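Local coordinates for protein archease (Thermotoga maritima, PDB 1J5U), which probably activates the tRNA-splicing ligase RtcB by promoting its guanylylation, and binds calcium, at residues I89-G93 with N94-V98; D67-F70 with D71-D75. One frame throughout, in Å; residues are numbered along the deposited sequence.

Contact 1: I89-G93 with N94-V98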
# COMPACT_ATOMS: atom_id res chain seq x y z
N ILE A 89 8.29 -6.62 -7.26
CA ILE A 89 7.57 -6.01 -8.36
C ILE A 89 8.48 -5.96 -9.57
O ILE A 89 9.62 -5.49 -9.49
CB ILE A 89 7.11 -4.58 -8.01
CG1 ILE A 89 6.32 -4.60 -6.69
CG2 ILE A 89 6.26 -4.02 -9.17
CD1 ILE A 89 6.06 -3.23 -6.09
N LYS A 90 7.96 -6.46 -10.68
CA LYS A 90 8.72 -6.53 -11.93
C LYS A 90 7.88 -6.00 -13.09
O LYS A 90 6.79 -6.50 -13.35
CB LYS A 90 9.13 -7.98 -12.17
CG LYS A 90 9.82 -8.28 -13.50
CD LYS A 90 10.13 -9.78 -13.60
CE LYS A 90 10.41 -10.19 -15.04
NZ LYS A 90 11.34 -9.21 -15.68
N ARG A 91 8.39 -4.99 -13.78
CA ARG A 91 7.67 -4.44 -14.92
C ARG A 91 7.74 -5.43 -16.08
O ARG A 91 8.77 -6.07 -16.30
CB ARG A 91 8.28 -3.11 -15.36
CG ARG A 91 7.68 -2.55 -16.65
CD ARG A 91 8.10 -1.10 -16.89
NE ARG A 91 7.56 -0.60 -18.15
CZ ARG A 91 7.49 0.69 -18.47
NH1 ARG A 91 7.91 1.62 -17.61
NH2 ARG A 91 6.98 1.06 -19.65
N GLU A 92 6.63 -5.56 -16.79
CA GLU A 92 6.53 -6.44 -17.96
C GLU A 92 5.67 -5.65 -18.94
O GLU A 92 4.45 -5.65 -18.84
CB GLU A 92 5.86 -7.76 -17.58
CG GLU A 92 6.84 -8.94 -17.62
CD GLU A 92 6.36 -10.12 -16.84
OE1 GLU A 92 5.14 -10.41 -16.87
OE2 GLU A 92 7.21 -10.78 -16.19
N GLY A 93 6.33 -4.95 -19.85
CA GLY A 93 5.61 -4.13 -20.81
C GLY A 93 4.91 -2.98 -20.11
O GLY A 93 5.54 -2.21 -19.38
N ASN A 94 3.61 -2.85 -20.32
CA ASN A 94 2.86 -1.78 -19.68
C ASN A 94 2.06 -2.34 -18.50
O ASN A 94 0.97 -1.87 -18.18
CB ASN A 94 1.95 -1.09 -20.71
CG ASN A 94 0.85 -1.99 -21.24
OD1 ASN A 94 0.94 -3.21 -21.18
ND2 ASN A 94 -0.21 -1.37 -21.77
N GLU A 95 2.64 -3.35 -17.86
CA GLU A 95 2.03 -3.98 -16.70
C GLU A 95 3.07 -4.31 -15.65
O GLU A 95 4.26 -4.33 -15.94
CB GLU A 95 1.37 -5.28 -17.07
CG GLU A 95 0.24 -5.18 -18.04
CD GLU A 95 -0.28 -6.54 -18.35
OE1 GLU A 95 -1.21 -7.00 -17.64
OE2 GLU A 95 0.28 -7.16 -19.29
N LEU A 96 2.61 -4.57 -14.44
CA LEU A 96 3.52 -4.92 -13.36
C LEU A 96 3.19 -6.30 -12.82
O LEU A 96 2.04 -6.58 -12.48
CB LEU A 96 3.43 -3.90 -12.23
CG LEU A 96 3.81 -2.48 -12.62
CD1 LEU A 96 3.40 -1.56 -11.46
CD2 LEU A 96 5.33 -2.38 -12.89
N LYS A 97 4.21 -7.15 -12.76
CA LYS A 97 4.05 -8.49 -12.20
C LYS A 97 4.49 -8.40 -10.75
O LYS A 97 5.65 -8.09 -10.44
CB LYS A 97 4.90 -9.52 -12.94
CG LYS A 97 4.94 -10.86 -12.23
CD LYS A 97 5.95 -11.85 -12.86
CE LYS A 97 5.39 -12.56 -14.07
NZ LYS A 97 6.33 -13.65 -14.54
N VAL A 98 3.55 -8.68 -9.86
CA VAL A 98 3.80 -8.63 -8.43
C VAL A 98 3.91 -10.04 -7.85
O VAL A 98 3.02 -10.86 -8.01
CB VAL A 98 2.65 -7.87 -7.72
CG1 VAL A 98 2.83 -7.92 -6.17
CG2 VAL A 98 2.64 -6.42 -8.21
O HOH W 1 4.95 -13.03 -17.36
O HOH W 2 8.84 -13.10 -15.36
O HOH W 3 2.50 -6.38 -20.40
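Glu92 and Lys97 form a salt bridge across a beta hairpin, with OE2 of Glu92 3.4 Å from NZ of Lys97. The lysine chain turns about its CG-CD bond (chi3 -82°), which lays CE 3.3 Å from Glu92 OE2. Two waters also bridge the pair. One donates to Glu92 OE2 and accepts from Lys97 NZ at 2.7 Å; the other donates to Glu92 OE1 and takes only a weak bond from the amine. On the face with Ile89, the contact is apolar: CD2 of Leu96 lies 3.7 Å from CA of Arg91, and Ile89 CG2 meets the same methyl.

The backbone sets these pairs. Lys90 and Lys97 are a hydrogen-bonded antiparallel pair, with Lys97 N to Lys90 O at 2.7 Å. A type II' turn from Glu92 to Glu95 reverses the chain, with Gly93 at positive phi. Arg91 NE donates a hydrogen bond forward to Gly93 O at 2.9 Å, and a third water bridges Glu92 O and Glu95 OE2.

Strand 95-105 also pairs with strand 54-61, whose Met59 touches Glu92, Glu95 and Lys97. Helix 32-47 packs on Ile89, Arg91 and Leu96, while Trp76 of helix 66-81 meets Ile89 and Val98.

Contact 2: D67-F70 with D71-D75; sequences DAFF and DTVND
Phe69 and Val73, one turn apart on helix 66-81, make the tightly packed interior side. CG2 of Val73 sits over one face of the Phe69 ring, 4.0 Å from its centroid, in a CH-pi contact. Leu36 and Ala39 of helix 32-47 and Leu114 and Leu119 of strand 113-124 touch Phe69. The OG1 of buried Thr72, anti to the carbonyl carbon (chi1 -61°), donates to Ala68 O at 2.8 Å. Thr72 N reaches the same oxygen at 2.9 Å from the opposite face of the carbonyl plane, so two bonds grip one acceptor.

The Phe70 side is more polar but still close-packed. Asn74 ND2 lies 3.2 Å above the centre of the Phe70 ring, with amide and ring planes 74° apart. Asn74 OD1 accepts from Leu114 N. The ring of Tyr116 stacks with Phe70, and its OH is hydrogen-bonded to Asp67 OD1. With an alanine in place of Phe70, Asn74 ND2 would probably lose its aromatic face and Tyr116 its stacking partner. The loose, solvent side is at the exposed Asp67 and Asp71. OD1 of Asp71 lies at the Phe70 ring's edge, in plane, 3.6 Å from Phe70 CD1.

The chemistry thus changes round the helix. Inside, backbone satisfies a buried hydroxyl. Beside Tyr116 and strand 113-124 an amide meets a pi face; at the exposed edge the Asp71 carboxylate meets the ring's rim, both consistent with favourable electrostatics.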
# COMPACT_ATOMS: atom_id res chain seq x y z
N ASP A 67 -5.70 6.63 -9.45
CA ASP A 67 -6.71 5.58 -9.45
C ASP A 67 -6.10 4.19 -9.54
O ASP A 67 -6.49 3.29 -8.79
CB ASP A 67 -7.70 5.75 -10.61
CG ASP A 67 -8.68 6.90 -10.40
OD1 ASP A 67 -8.92 7.29 -9.24
OD2 ASP A 67 -9.22 7.41 -11.40
N ALA A 68 -5.15 4.00 -10.45
CA ALA A 68 -4.52 2.69 -10.59
C ALA A 68 -3.75 2.37 -9.32
O ALA A 68 -3.73 1.23 -8.88
CB ALA A 68 -3.58 2.66 -11.81
N PHE A 69 -3.10 3.39 -8.75
CA PHE A 69 -2.33 3.22 -7.52
C PHE A 69 -3.25 2.74 -6.41
O PHE A 69 -2.95 1.77 -5.70
CB PHE A 69 -1.65 4.53 -7.13
CG PHE A 69 -0.68 4.39 -5.96
CD1 PHE A 69 -1.07 4.70 -4.67
CD2 PHE A 69 0.64 4.00 -6.19
CE1 PHE A 69 -0.15 4.64 -3.60
CE2 PHE A 69 1.56 3.94 -5.14
CZ PHE A 69 1.16 4.27 -3.84
N PHE A 70 -4.37 3.43 -6.26
CA PHE A 70 -5.40 3.11 -5.27
C PHE A 70 -5.90 1.68 -5.45
O PHE A 70 -5.94 0.91 -4.49
CB PHE A 70 -6.55 4.13 -5.41
CG PHE A 70 -7.72 3.88 -4.50
CD1 PHE A 70 -8.73 2.96 -4.85
CD2 PHE A 70 -7.83 4.56 -3.29
CE1 PHE A 70 -9.83 2.73 -4.01
CE2 PHE A 70 -8.91 4.34 -2.42
CZ PHE A 70 -9.92 3.42 -2.78
N ASP A 71 -6.30 1.31 -6.67
CA ASP A 71 -6.76 -0.04 -6.93
C ASP A 71 -5.71 -1.10 -6.63
O ASP A 71 -6.01 -2.17 -6.12
CB ASP A 71 -7.17 -0.22 -8.40
CG ASP A 71 -8.40 0.56 -8.76
OD1 ASP A 71 -9.09 1.00 -7.82
OD2 ASP A 71 -8.68 0.73 -9.96
N THR A 72 -4.47 -0.82 -7.00
CA THR A 72 -3.40 -1.79 -6.79
C THR A 72 -3.07 -2.02 -5.32
O THR A 72 -2.99 -3.15 -4.85
CB THR A 72 -2.12 -1.33 -7.52
OG1 THR A 72 -2.38 -1.23 -8.92
CG2 THR A 72 -0.97 -2.31 -7.29
N VAL A 73 -2.85 -0.93 -4.58
CA VAL A 73 -2.50 -1.09 -3.18
C VAL A 73 -3.68 -1.71 -2.41
O VAL A 73 -3.48 -2.53 -1.53
CB VAL A 73 -2.07 0.29 -2.58
CG1 VAL A 73 -1.86 0.19 -1.09
CG2 VAL A 73 -0.79 0.81 -3.29
N ASN A 74 -4.91 -1.33 -2.73
CA ASN A 74 -6.01 -1.92 -1.99
C ASN A 74 -6.19 -3.38 -2.33
O ASN A 74 -6.67 -4.15 -1.51
CB ASN A 74 -7.31 -1.13 -2.19
CG ASN A 74 -7.37 0.08 -1.27
OD1 ASN A 74 -7.11 -0.05 -0.07
ND2 ASN A 74 -7.68 1.25 -1.81
N ASP A 75 -5.78 -3.77 -3.53
CA ASP A 75 -5.89 -5.18 -3.86
C ASP A 75 -4.84 -5.93 -3.04
O ASP A 75 -5.09 -7.03 -2.59
CB ASP A 75 -5.68 -5.45 -5.35
CG ASP A 75 -5.97 -6.90 -5.68
OD1 ASP A 75 -5.04 -7.66 -5.98
OD2 ASP A 75 -7.14 -7.27 -5.58

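How the contacts relate
Contact 2 lies deeper, its centre about 8 Å from the centre of the chain, against about 16 Å for contact 1. Helix 66-81 carries contact 2 and is followed in the chain by strand 84-92, where contact 1 begins. They do not touch; their nearest atoms are about 6 Å apart. Both rest on helix 32-47: Leu36 meets Leu96 of contact 1 and Phe69 of contact 2. Contact 1 belongs to the sheet with strand 54-61. Contact 2 packs against strand 113-124 of the other sheet, though its Asp75 also reaches Lys58 and Tyr60 of strand 54-61. One face of the hairpin is charged and watered, the other largely apolar against the helices; the helix combines aromatic packing with a buried hydroxyl.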